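Local coordinates for protein HTH-type dhaKLM operon transcriptional activator DhaS (Lactococcus lactis, PDB 2IU5) that activates transcription of the dhaKLM operon together with DhaQ in response to dihydroxyacetone, binding an inverted repeat that partly overlaps the -35 promoter sequence, at residues I34-I39 with Q55-L60; Y80-E85 with I126-K131; R91-N96 with N165-L170; F113-W118 with A152-T157. The protein carries 1 engineered substitution. All blocks are in the same frame, centred on the assembly; numbering follows the deposited sequence.

In the fold
Contact 1 belongs to the DNA-binding end of the TetR-type chain, and its centre lies about 36 Å from that of contact 2, on the opposite side of the chain's centre. Contacts 2, 3 and 4 all fall within the C-terminal regulatory region. Contacts 2 and 3 share helix 82-95, while contacts 2 and 4 share helix 110-132. Contact 4 is buried and almost wholly apolar; contact 3, partly buried, touches it through Leu93, Leu167 and Leu170 but adds a salt bridge and a bridging water. Contacts 1 and 2 are also buried, yet each turns on a glutamine amide: as donor to a carbonyl in contact 1, as acceptor from a tyrosine hydroxyl and an indole N-H in contact 2.

Contact 1 (I34-I39 with Q55-L60); sequences ISVSDI and QNQEEL
Ile34 offers its backbone oxygen to the side chain of Gln57: the 2.9 Å bond from Gln57 NE2 to Ile34 O is nearly straight, with an angle of 167° at the hydrogen. The donor sits in the carbonyl plane on a lone pair of the oxygen, and that oxygen in turn lies in the plane of the Gln57 amide; the bond thus lies in both planes, which favours this rotation of the amide. A kink in the middle of the Gln57 chain, chi2 96°, swings the amide aside to meet the backbone just ahead of helix 36-43. Ser35 is the N-cap of that helix. Ser35 OG accepts from Asp38 N at 3.0 Å, and Asp38 OD2 takes the hydrogen of Ser35 N at 3.0 Å from above the carboxylate plane, completing a capping box that fixes the turn directly after Ile34. Val36 opens the helix and places its CG2 methyl beside the amide, 3.9 Å from Gln57 OE1. One turn further on, Ile39 CD1 lies 4.0 Å from Gln57 CG, and it also meets Leu60 CD2 tip to tip at 4.1 Å. The facing helix start is capped as well, by Asn56 OD1 accepting from Glu59 N. In the TetR-type DNA-binding domain the contact thus joins helix 36-43, which lies in the predicted helix-turn-helix motif, to the beginning of helix 57-73. Helix 13-28 packs against both: its Phe22 touches Ile39 and Leu60, Ile18 touches Ile39, and Met26 touches Ile34, while Phe50 and Tyr51 border Val36.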
# COMPACT_ATOMS: atom_id res chain seq x y z
N ILE A 34 -9.47 7.92 28.44
CA ILE A 34 -10.73 8.61 28.21
C ILE A 34 -11.91 7.73 28.60
O ILE A 34 -12.20 6.75 27.91
CB ILE A 34 -10.86 9.03 26.72
CG1 ILE A 34 -9.74 9.99 26.34
CG2 ILE A 34 -12.22 9.67 26.47
CD1 ILE A 34 -9.54 9.98 24.84
N SER A 35 -12.59 8.05 29.69
CA SER A 35 -13.73 7.22 30.10
C SER A 35 -15.02 7.71 29.47
O SER A 35 -15.08 8.82 28.95
CB SER A 35 -13.90 7.31 31.62
OG SER A 35 -14.17 8.66 31.96
N VAL A 36 -16.07 6.89 29.51
CA VAL A 36 -17.39 7.37 29.11
C VAL A 36 -17.81 8.60 29.91
O VAL A 36 -18.38 9.55 29.38
CB VAL A 36 -18.43 6.26 29.21
CG1 VAL A 36 -19.84 6.84 29.05
CG2 VAL A 36 -18.17 5.22 28.13
N SER A 37 -17.53 8.59 31.21
CA SER A 37 -17.79 9.78 32.01
C SER A 37 -17.12 11.01 31.41
O SER A 37 -17.75 12.06 31.31
CB SER A 37 -17.32 9.53 33.44
OG SER A 37 -18.02 8.42 33.98
N ASP A 38 -15.84 10.90 31.01
CA ASP A 38 -15.11 12.03 30.44
C ASP A 38 -15.79 12.51 29.15
O ASP A 38 -15.99 13.71 28.94
CB ASP A 38 -13.66 11.68 30.10
CG ASP A 38 -12.80 11.39 31.30
OD1 ASP A 38 -13.09 11.95 32.39
OD2 ASP A 38 -11.82 10.60 31.17
N ILE A 39 -16.15 11.56 28.29
CA ILE A 39 -16.78 11.89 27.01
C ILE A 39 -18.05 12.69 27.23
O ILE A 39 -18.28 13.71 26.57
CB ILE A 39 -17.08 10.62 26.20
CG1 ILE A 39 -15.76 10.01 25.75
CG2 ILE A 39 -17.91 10.94 24.94
CD1 ILE A 39 -15.91 8.54 25.26
N GLN A 55 -22.21 0.97 23.59
CA GLN A 55 -21.95 0.16 24.78
C GLN A 55 -20.66 0.61 25.48
O GLN A 55 -20.50 0.44 26.69
CB GLN A 55 -21.84 -1.32 24.40
CG GLN A 55 -21.73 -2.23 25.59
CD GLN A 55 -21.72 -3.69 25.19
OE1 GLN A 55 -22.56 -4.16 24.41
NE2 GLN A 55 -20.75 -4.43 25.71
N ASN A 56 -19.74 1.16 24.70
CA ASN A 56 -18.41 1.48 25.18
C ASN A 56 -17.65 2.27 24.12
O ASN A 56 -18.19 2.54 23.04
CB ASN A 56 -17.67 0.22 25.59
CG ASN A 56 -17.54 -0.79 24.44
OD1 ASN A 56 -17.17 -0.39 23.34
ND2 ASN A 56 -17.85 -2.05 24.68
N GLN A 57 -16.42 2.62 24.44
CA GLN A 57 -15.61 3.46 23.57
C GLN A 57 -15.23 2.76 22.27
O GLN A 57 -15.06 3.45 21.28
CB GLN A 57 -14.37 3.94 24.31
CG GLN A 57 -14.69 4.76 25.55
CD GLN A 57 -14.67 3.92 26.82
OE1 GLN A 57 -15.33 2.87 26.91
NE2 GLN A 57 -13.91 4.37 27.82
N GLU A 58 -15.12 1.43 22.28
CA GLU A 58 -14.80 0.68 21.05
C GLU A 58 -15.95 0.82 20.08
O GLU A 58 -15.74 1.03 18.88
CB GLU A 58 -14.55 -0.78 21.36
CG GLU A 58 -13.17 -1.02 21.93
CD GLU A 58 -12.93 -2.47 22.29
OE1 GLU A 58 -13.71 -3.35 21.88
OE2 GLU A 58 -11.92 -2.72 22.99
N GLU A 59 -17.17 0.68 20.59
CA GLU A 59 -18.31 0.88 19.69
C GLU A 59 -18.38 2.30 19.15
O GLU A 59 -18.78 2.50 18.00
CB GLU A 59 -19.63 0.58 20.42
CG GLU A 59 -19.86 -0.90 20.72
CD GLU A 59 -21.34 -1.26 20.92
OE1 GLU A 59 -22.23 -0.37 21.04
OE2 GLU A 59 -21.62 -2.48 20.95
N LEU A 60 -18.01 3.30 19.96
CA LEU A 60 -18.03 4.68 19.52
C LEU A 60 -16.97 4.85 18.43
O LEU A 60 -17.26 5.49 17.41
CB LEU A 60 -17.75 5.63 20.71
CG LEU A 60 -17.69 7.08 20.28
CD1 LEU A 60 -18.99 7.52 19.55
CD2 LEU A 60 -17.47 7.94 21.51

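Contact 2 (Y80-E85 with I126-K131); sequences YGWQNE and IFDQEK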
# COMPACT_ATOMS: atom_id res chain seq x y z
N TYR A 80 -20.12 16.23 -9.56
CA TYR A 80 -18.72 15.92 -9.83
C TYR A 80 -17.88 16.31 -8.65
O TYR A 80 -17.37 17.43 -8.54
CB TYR A 80 -18.20 16.49 -11.17
CG TYR A 80 -16.75 16.14 -11.52
CD1 TYR A 80 -16.43 14.98 -12.22
CD2 TYR A 80 -15.70 16.99 -11.15
CE1 TYR A 80 -15.10 14.67 -12.54
CE2 TYR A 80 -14.38 16.69 -11.46
CZ TYR A 80 -14.08 15.52 -12.16
OH TYR A 80 -12.77 15.24 -12.47
N GLY A 81 -17.76 15.35 -7.75
CA GLY A 81 -17.35 15.70 -6.43
C GLY A 81 -16.01 15.16 -5.98
O GLY A 81 -15.53 15.59 -4.93
N TRP A 82 -15.38 14.25 -6.72
CA TRP A 82 -14.29 13.52 -6.10
C TRP A 82 -13.10 14.40 -5.72
O TRP A 82 -12.44 14.12 -4.72
CB TRP A 82 -13.84 12.31 -6.89
CG TRP A 82 -13.03 12.55 -8.11
CD1 TRP A 82 -13.49 12.57 -9.37
CD2 TRP A 82 -11.61 12.79 -8.19
NE1 TRP A 82 -12.46 12.81 -10.27
CE2 TRP A 82 -11.30 12.94 -9.56
CE3 TRP A 82 -10.58 12.89 -7.25
CZ2 TRP A 82 -10.00 13.19 -10.01
CZ3 TRP A 82 -9.28 13.14 -7.71
CH2 TRP A 82 -9.01 13.28 -9.07
N GLN A 83 -12.84 15.44 -6.52
CA GLN A 83 -11.67 16.26 -6.23
C GLN A 83 -11.93 17.03 -4.94
O GLN A 83 -11.03 17.17 -4.11
CB GLN A 83 -11.32 17.21 -7.38
CG GLN A 83 -10.97 16.44 -8.65
CD GLN A 83 -10.40 17.30 -9.73
OE1 GLN A 83 -9.67 18.27 -9.47
NE2 GLN A 83 -10.72 16.96 -10.97
N ASN A 84 -13.16 17.52 -4.75
CA ASN A 84 -13.51 18.21 -3.50
C ASN A 84 -13.50 17.22 -2.33
O ASN A 84 -13.05 17.53 -1.23
CB ASN A 84 -14.88 18.88 -3.65
CG ASN A 84 -14.85 20.03 -4.64
OD1 ASN A 84 -13.80 20.66 -4.80
ND2 ASN A 84 -15.97 20.33 -5.31
N GLU A 85 -14.00 16.01 -2.56
CA GLU A 85 -14.00 15.02 -1.48
C GLU A 85 -12.62 14.62 -1.02
O GLU A 85 -12.34 14.49 0.18
CB GLU A 85 -14.81 13.80 -1.92
CG GLU A 85 -16.26 14.19 -2.03
CD GLU A 85 -16.98 13.59 -3.22
OE1 GLU A 85 -16.43 12.65 -3.83
OE2 GLU A 85 -18.09 14.08 -3.53
N ILE A 126 -13.98 6.91 -10.23
CA ILE A 126 -14.43 6.26 -11.46
C ILE A 126 -15.89 6.62 -11.78
O ILE A 126 -16.18 7.02 -12.90
CB ILE A 126 -14.28 4.74 -11.31
CG1 ILE A 126 -12.80 4.39 -11.17
CG2 ILE A 126 -14.91 4.04 -12.50
CD1 ILE A 126 -11.95 4.66 -12.41
N PHE A 127 -16.77 6.47 -10.80
CA PHE A 127 -18.22 6.82 -10.86
C PHE A 127 -18.36 8.22 -11.43
O PHE A 127 -19.11 8.43 -12.37
CB PHE A 127 -18.72 6.77 -9.40
CG PHE A 127 -20.22 6.93 -9.18
CD1 PHE A 127 -21.13 5.96 -9.58
CD2 PHE A 127 -20.71 8.07 -8.54
CE1 PHE A 127 -22.50 6.13 -9.35
CE2 PHE A 127 -22.06 8.24 -8.31
CZ PHE A 127 -22.96 7.27 -8.72
N ASP A 128 -17.64 9.18 -10.84
CA ASP A 128 -17.81 10.58 -11.24
C ASP A 128 -17.24 10.84 -12.63
O ASP A 128 -17.81 11.58 -13.42
CB ASP A 128 -17.12 11.53 -10.26
CG ASP A 128 -17.85 11.69 -8.94
OD1 ASP A 128 -18.97 11.16 -8.79
OD2 ASP A 128 -17.33 12.35 -8.00
N GLN A 129 -16.11 10.22 -12.94
CA GLN A 129 -15.51 10.42 -14.25
C GLN A 129 -16.43 9.91 -15.36
O GLN A 129 -16.56 10.53 -16.39
CB GLN A 129 -14.14 9.75 -14.31
CG GLN A 129 -13.05 10.47 -13.55
CD GLN A 129 -12.78 11.91 -13.95
OE1 GLN A 129 -12.51 12.74 -13.07
NE2 GLN A 129 -12.85 12.22 -15.24
N GLU A 130 -17.07 8.77 -15.13
CA GLU A 130 -17.93 8.19 -16.15
C GLU A 130 -19.15 9.05 -16.42
O GLU A 130 -19.78 8.92 -17.47
CB GLU A 130 -18.35 6.79 -15.71
CG GLU A 130 -17.16 5.83 -15.80
CD GLU A 130 -17.59 4.37 -15.86
OE1 GLU A 130 -18.64 4.03 -15.27
OE2 GLU A 130 -16.88 3.59 -16.52
N LYS A 131 -19.48 9.92 -15.47
CA LYS A 131 -20.55 10.89 -15.69
C LYS A 131 -20.09 12.02 -16.61
O LYS A 131 -20.87 12.57 -17.39
CB LYS A 131 -21.07 11.48 -14.36
CG LYS A 131 -21.88 10.53 -13.48
CD LYS A 131 -21.82 10.91 -11.98
CE LYS A 131 -23.15 11.47 -11.49
NZ LYS A 131 -23.38 11.25 -10.03
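Asp128 and Gln129 of helix 110-132 hold the chain where it enters helix 82-95, a polar junction inside the all-helical C-terminal region of this TetR-family regulator. Asp128 can be followed outward. Its CB meets the edge of the indole, 3.9 Å from Trp82 CD1, and lies 4.0 Å from Tyr80 CD1, well out of the plane of that ring. Beyond it, CG faces the backbone of Gly81, and OD2 accepts from Gly81 N at 3.0 Å, the donor standing well above the carboxylate plane (59° out of it). Lys124, one turn back on the same helix, forms salt bridges with Asp128 OD2 and with Glu85 OE1, 4.3 Å from that OD2, and probably offsets the repulsion between the two carboxylates, while Glu85 OE2 receives a bond from Asn76. The neighbouring Gln129 serves the two rings. With chi2 at -57° its chain bends and brings OE1 to the edges of Tyr80 and Trp82, where that one oxygen accepts from both side chains. The phenol of Tyr80 also accepts from Gln83 NE2 and so is tied to its own segment as well, and Gln83 CG lies over one face of the Trp82 indole. Gln129 NE2 is bound to Tyr135 OH, and Leu178 and Leu179 of helix 171-183 touch the Trp82 side chain. At the tip of Gln129, OE1 takes the Tyr80 OH proton at 2.6 Å, slightly tilted from the carbonyl plane, and the Trp82 NE1 hydrogen at 2.8 Å, in that plane and on a lone pair, along a nearly straight line (170°).

Contact 3 (R91-N96 with N165-L170); sequences RYLDEN and NSLEKL
Asp94 runs past Leu167 in the opposite direction and sets its carboxylate against the backbone N-H groups that begin the turn after Ser166. The better-defined bond is from Glu168 N to Asp94 OD2, 2.9 Å long, met on the syn side of the carboxylate and 23° out of its plane. Leu167 N appears to bond to the other oxygen, though the position of Asp94 OD1 is less sure. The carboxylate thus probably receives two successive N-H groups where the short 3-10 turn 168-170 begins, and Ser166 OG adds an ST motif by accepting from Lys169 N at 3.3 Å. Beside this, Leu93 CB and Leu167 CD2 are pressed together at 3.4 Å, tighter than usual van der Waals contact. Further out, Arg91 and Glu168 form a salt bridge, the guanidinium and carboxylate planes 35° apart. Arg91 NH2 gives Glu168 OE2 a 2.9 Å bond lying in the guanidinium plane, and Arg91 NE shares itself weakly between both carboxylate oxygens. Glu168 gets there because CG is anti to its backbone N (chi1 176°) and the rest of the chain is extended. A water donates to Asp94 OD2 at 2.9 Å and to Glu168 OE1 at 2.6 Å, and so probably eases the repulsion between these two acids. The contact ties the end of helix 82-95 to the link between helices 139-163 and 171-183: Leu93 packs on Phe69, Phe114 and Trp118, Leu167 on Thr157 and Ser160, and Leu170 reaches Phe144 of the second subunit.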
# COMPACT_ATOMS: atom_id res chain seq x y z
N ARG A 91 -7.89 17.08 4.59
CA ARG A 91 -8.05 18.03 5.67
C ARG A 91 -8.54 17.38 6.96
O ARG A 91 -8.08 17.72 8.04
CB ARG A 91 -9.02 19.13 5.26
CG ARG A 91 -8.37 20.15 4.38
CD ARG A 91 -9.21 21.41 4.19
NE ARG A 91 -8.50 22.25 3.25
CZ ARG A 91 -9.09 23.22 2.57
NH1 ARG A 91 -10.38 23.46 2.74
NH2 ARG A 91 -8.37 23.94 1.72
N TYR A 92 -9.48 16.45 6.85
CA TYR A 92 -10.01 15.75 8.01
C TYR A 92 -8.90 14.96 8.67
O TYR A 92 -8.77 14.96 9.91
CB TYR A 92 -11.12 14.81 7.54
CG TYR A 92 -11.55 13.77 8.56
CD1 TYR A 92 -12.44 14.08 9.58
CD2 TYR A 92 -11.05 12.47 8.48
CE1 TYR A 92 -12.82 13.11 10.51
CE2 TYR A 92 -11.42 11.50 9.39
CZ TYR A 92 -12.30 11.83 10.40
OH TYR A 92 -12.64 10.83 11.28
N LEU A 93 -8.09 14.28 7.87
CA LEU A 93 -7.01 13.46 8.44
C LEU A 93 -5.96 14.35 9.09
O LEU A 93 -5.39 13.99 10.13
CB LEU A 93 -6.37 12.54 7.39
CG LEU A 93 -7.38 11.52 6.89
CD1 LEU A 93 -6.76 10.81 5.69
CD2 LEU A 93 -7.73 10.50 7.96
N ASP A 94 -5.68 15.52 8.50
CA ASP A 94 -4.74 16.46 9.14
C ASP A 94 -5.27 16.99 10.49
O ASP A 94 -4.53 17.04 11.48
CB ASP A 94 -4.49 17.65 8.22
CG ASP A 94 -3.44 17.39 7.17
OD1 ASP A 94 -2.70 16.38 7.30
OD2 ASP A 94 -3.35 18.19 6.20
N GLU A 95 -6.54 17.39 10.52
CA GLU A 95 -7.15 17.92 11.73
C GLU A 95 -7.13 16.84 12.80
O GLU A 95 -6.85 17.12 13.98
CB GLU A 95 -8.59 18.33 11.45
CG GLU A 95 -9.31 18.79 12.68
CD GLU A 95 -10.61 19.48 12.34
OE1 GLU A 95 -10.78 19.86 11.16
OE2 GLU A 95 -11.44 19.62 13.27
N ASN A 96 -7.40 15.61 12.38
CA ASN A 96 -7.50 14.52 13.34
C ASN A 96 -6.27 13.63 13.30
O ASN A 96 -6.37 12.41 13.54
CB ASN A 96 -8.75 13.69 13.07
CG ASN A 96 -10.00 14.46 13.37
OD1 ASN A 96 -10.39 14.62 14.53
ND2 ASN A 96 -10.65 14.94 12.33
N ASN A 165 3.34 14.47 9.33
CA ASN A 165 3.51 15.34 8.16
C ASN A 165 2.16 15.75 7.55
O ASN A 165 1.19 15.00 7.63
CB ASN A 165 4.36 14.62 7.10
CG ASN A 165 5.77 14.33 7.56
OD1 ASN A 165 6.30 13.26 7.31
ND2 ASN A 165 6.39 15.30 8.22
N SER A 166 2.08 16.93 6.93
CA SER A 166 0.81 17.45 6.46
C SER A 166 0.34 16.66 5.24
O SER A 166 1.12 16.39 4.32
CB SER A 166 0.96 18.92 6.05
OG SER A 166 -0.04 19.26 5.10
N LEU A 167 -0.92 16.27 5.24
CA LEU A 167 -1.51 15.59 4.10
C LEU A 167 -1.98 16.56 3.02
O LEU A 167 -1.85 16.27 1.83
CB LEU A 167 -2.69 14.72 4.55
CG LEU A 167 -2.37 13.42 5.31
CD1 LEU A 167 -1.78 13.74 6.69
CD2 LEU A 167 -3.62 12.56 5.44
N GLU A 168 -2.51 17.70 3.44
CA GLU A 168 -3.06 18.62 2.45
C GLU A 168 -2.00 19.10 1.48
O GLU A 168 -2.29 19.42 0.32
CB GLU A 168 -3.77 19.80 3.12
CG GLU A 168 -4.28 20.82 2.09
CD GLU A 168 -5.35 21.73 2.68
OE1 GLU A 168 -5.76 21.45 3.82
OE2 GLU A 168 -5.75 22.72 2.02
N LYS A 169 -0.74 19.15 1.91
CA LYS A 169 0.33 19.57 1.02
C LYS A 169 0.50 18.65 -0.17
O LYS A 169 1.11 19.05 -1.17
CB LYS A 169 1.65 19.83 1.76
CG LYS A 169 2.44 18.59 2.11
CD LYS A 169 3.79 19.00 2.72
CE LYS A 169 4.53 17.78 3.27
NZ LYS A 169 5.96 18.13 3.49
N LEU A 170 -0.03 17.43 -0.05
CA LEU A 170 0.10 16.44 -1.12
C LEU A 170 -1.04 16.50 -2.12
O LEU A 170 -1.03 15.77 -3.12
CB LEU A 170 0.15 15.04 -0.54
CG LEU A 170 1.23 14.84 0.51
CD1 LEU A 170 1.09 13.41 1.02
CD2 LEU A 170 2.60 15.07 -0.11
O HOH W 1 -5.00 20.53 6.16

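Contact 4 (F113-W118 with A152-T157); sequences FFLIQW and AICAIT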
# COMPACT_ATOMS: atom_id res chain seq x y z
N PHE A 113 -9.20 -1.49 7.19
CA PHE A 113 -10.34 -0.60 7.06
C PHE A 113 -9.95 0.66 6.26
O PHE A 113 -10.68 1.12 5.39
CB PHE A 113 -10.86 -0.23 8.44
CG PHE A 113 -11.99 0.74 8.39
CD1 PHE A 113 -13.30 0.29 8.27
CD2 PHE A 113 -11.74 2.10 8.45
CE1 PHE A 113 -14.35 1.21 8.22
CE2 PHE A 113 -12.77 3.01 8.40
CZ PHE A 113 -14.08 2.57 8.28
N PHE A 114 -8.77 1.20 6.57
CA PHE A 114 -8.31 2.48 5.99
C PHE A 114 -8.16 2.26 4.47
O PHE A 114 -8.58 3.11 3.66
CB PHE A 114 -6.98 2.86 6.66
CG PHE A 114 -6.52 4.28 6.43
CD1 PHE A 114 -7.32 5.39 6.73
CD2 PHE A 114 -5.25 4.49 5.91
CE1 PHE A 114 -6.83 6.69 6.50
CE2 PHE A 114 -4.77 5.78 5.68
CZ PHE A 114 -5.55 6.88 5.98
N LEU A 115 -7.57 1.13 4.10
CA LEU A 115 -7.36 0.83 2.69
C LEU A 115 -8.71 0.76 1.99
O LEU A 115 -8.87 1.30 0.90
CB LEU A 115 -6.56 -0.45 2.50
CG LEU A 115 -6.45 -0.93 1.05
CD1 LEU A 115 -5.63 0.08 0.24
CD2 LEU A 115 -5.81 -2.32 1.01
N ILE A 116 -9.67 0.10 2.62
CA ILE A 116 -11.01 -0.01 2.04
C ILE A 116 -11.62 1.38 1.81
O ILE A 116 -12.29 1.60 0.79
CB ILE A 116 -11.90 -0.88 2.91
CG1 ILE A 116 -11.49 -2.35 2.78
CG2 ILE A 116 -13.35 -0.71 2.46
CD1 ILE A 116 -12.20 -3.28 3.75
N GLN A 117 -11.39 2.31 2.73
CA GLN A 117 -11.86 3.70 2.55
C GLN A 117 -11.30 4.35 1.28
O GLN A 117 -12.02 5.01 0.52
CB GLN A 117 -11.56 4.54 3.77
CG GLN A 117 -12.12 3.90 5.04
CD GLN A 117 -13.49 3.33 4.82
OE1 GLN A 117 -14.45 4.04 4.46
NE2 GLN A 117 -13.62 2.02 5.01
N TRP A 118 -10.01 4.13 1.07
CA TRP A 118 -9.37 4.65 -0.15
C TRP A 118 -9.90 3.97 -1.38
O TRP A 118 -10.06 4.61 -2.44
CB TRP A 118 -7.83 4.58 -0.05
CG TRP A 118 -7.33 5.55 0.96
CD1 TRP A 118 -6.75 5.25 2.16
CD2 TRP A 118 -7.36 6.99 0.89
NE1 TRP A 118 -6.42 6.40 2.82
CE2 TRP A 118 -6.78 7.48 2.07
CE3 TRP A 118 -7.82 7.91 -0.07
CZ2 TRP A 118 -6.65 8.85 2.33
CZ3 TRP A 118 -7.69 9.27 0.19
CH2 TRP A 118 -7.11 9.72 1.38
N ALA A 152 -1.56 3.09 -3.13
CA ALA A 152 -0.59 4.19 -3.07
C ALA A 152 -1.03 5.25 -2.07
O ALA A 152 -0.26 5.63 -1.19
CB ALA A 152 -0.40 4.82 -4.43
N ILE A 153 -2.25 5.72 -2.20
CA ILE A 153 -2.70 6.78 -1.31
C ILE A 153 -2.80 6.28 0.13
O ILE A 153 -2.48 7.01 1.07
CB ILE A 153 -3.99 7.42 -1.80
CG1 ILE A 153 -3.83 7.95 -3.23
CG2 ILE A 153 -4.41 8.50 -0.80
CD1 ILE A 153 -5.15 8.20 -3.96
N CYS A 154 -3.23 5.03 0.32
CA CYS A 154 -3.31 4.48 1.67
C CYS A 154 -1.93 4.51 2.33
O CYS A 154 -1.78 4.92 3.48
CB CYS A 154 -3.85 3.05 1.59
SG CYS A 154 -4.00 2.23 3.18
N ALA A 155 -0.92 4.06 1.59
CA ALA A 155 0.43 3.96 2.14
C ALA A 155 1.01 5.34 2.47
O ALA A 155 1.62 5.54 3.52
CB ALA A 155 1.34 3.24 1.15
N ILE A 156 0.81 6.28 1.56
CA ILE A 156 1.37 7.61 1.69
C ILE A 156 0.69 8.33 2.87
O ILE A 156 1.37 8.96 3.68
CB ILE A 156 1.16 8.43 0.41
CG1 ILE A 156 2.05 7.89 -0.71
CG2 ILE A 156 1.39 9.90 0.69
CD1 ILE A 156 3.50 8.15 -0.48
N THR A 157 -0.62 8.22 2.96
CA THR A 157 -1.34 8.96 4.01
C THR A 157 -1.14 8.32 5.37
O THR A 157 -0.96 9.03 6.36
CB THR A 157 -2.84 9.14 3.69
OG1 THR A 157 -3.45 7.85 3.56
CG2 THR A 157 -3.01 9.95 2.43
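Trp118 and Ile153 meet where segments 113-118 and 152-157, of helices 110-132 and 139-163, run at 129° to each other, their axes 9.0 Å apart at closest approach, in the helical core of the TetR-type regulatory domain. They form a CH-pi contact: Ile153 CG2 sits 3.4 Å from the centroid of the six-membered ring of the indole, only 9° off the ring normal. Sulfur-aromatic contacts come next. Cys154 SG, anti to its backbone N (chi1 180°), points into the facing helix and lies obliquely to both the Phe114 and Trp118 rings, with Phe114 CD2 at 3.8 Å. Aliphatic packing closes this side, Leu115 CD1 resting 3.7 Å from Cys154 CB. Around the pair, Leu86 and Leu89 of helix 82-95 touch Trp118, and Phe104 meets Phe114 edge to face; Ile153 packs on Tyr148 and Ile156 on Phe144, both of the second subunit, so helix 139-163 serves this core and the dimer interface alike. The polar element is Thr157, whose OG1 lies 3.2 Å from Phe114 CE2 and donates within its own helix: Thr157 OG1 bonds to Ile153 O at 2.8 Å, and Thr157 N reaches that oxygen from the opposite face of the carbonyl plane.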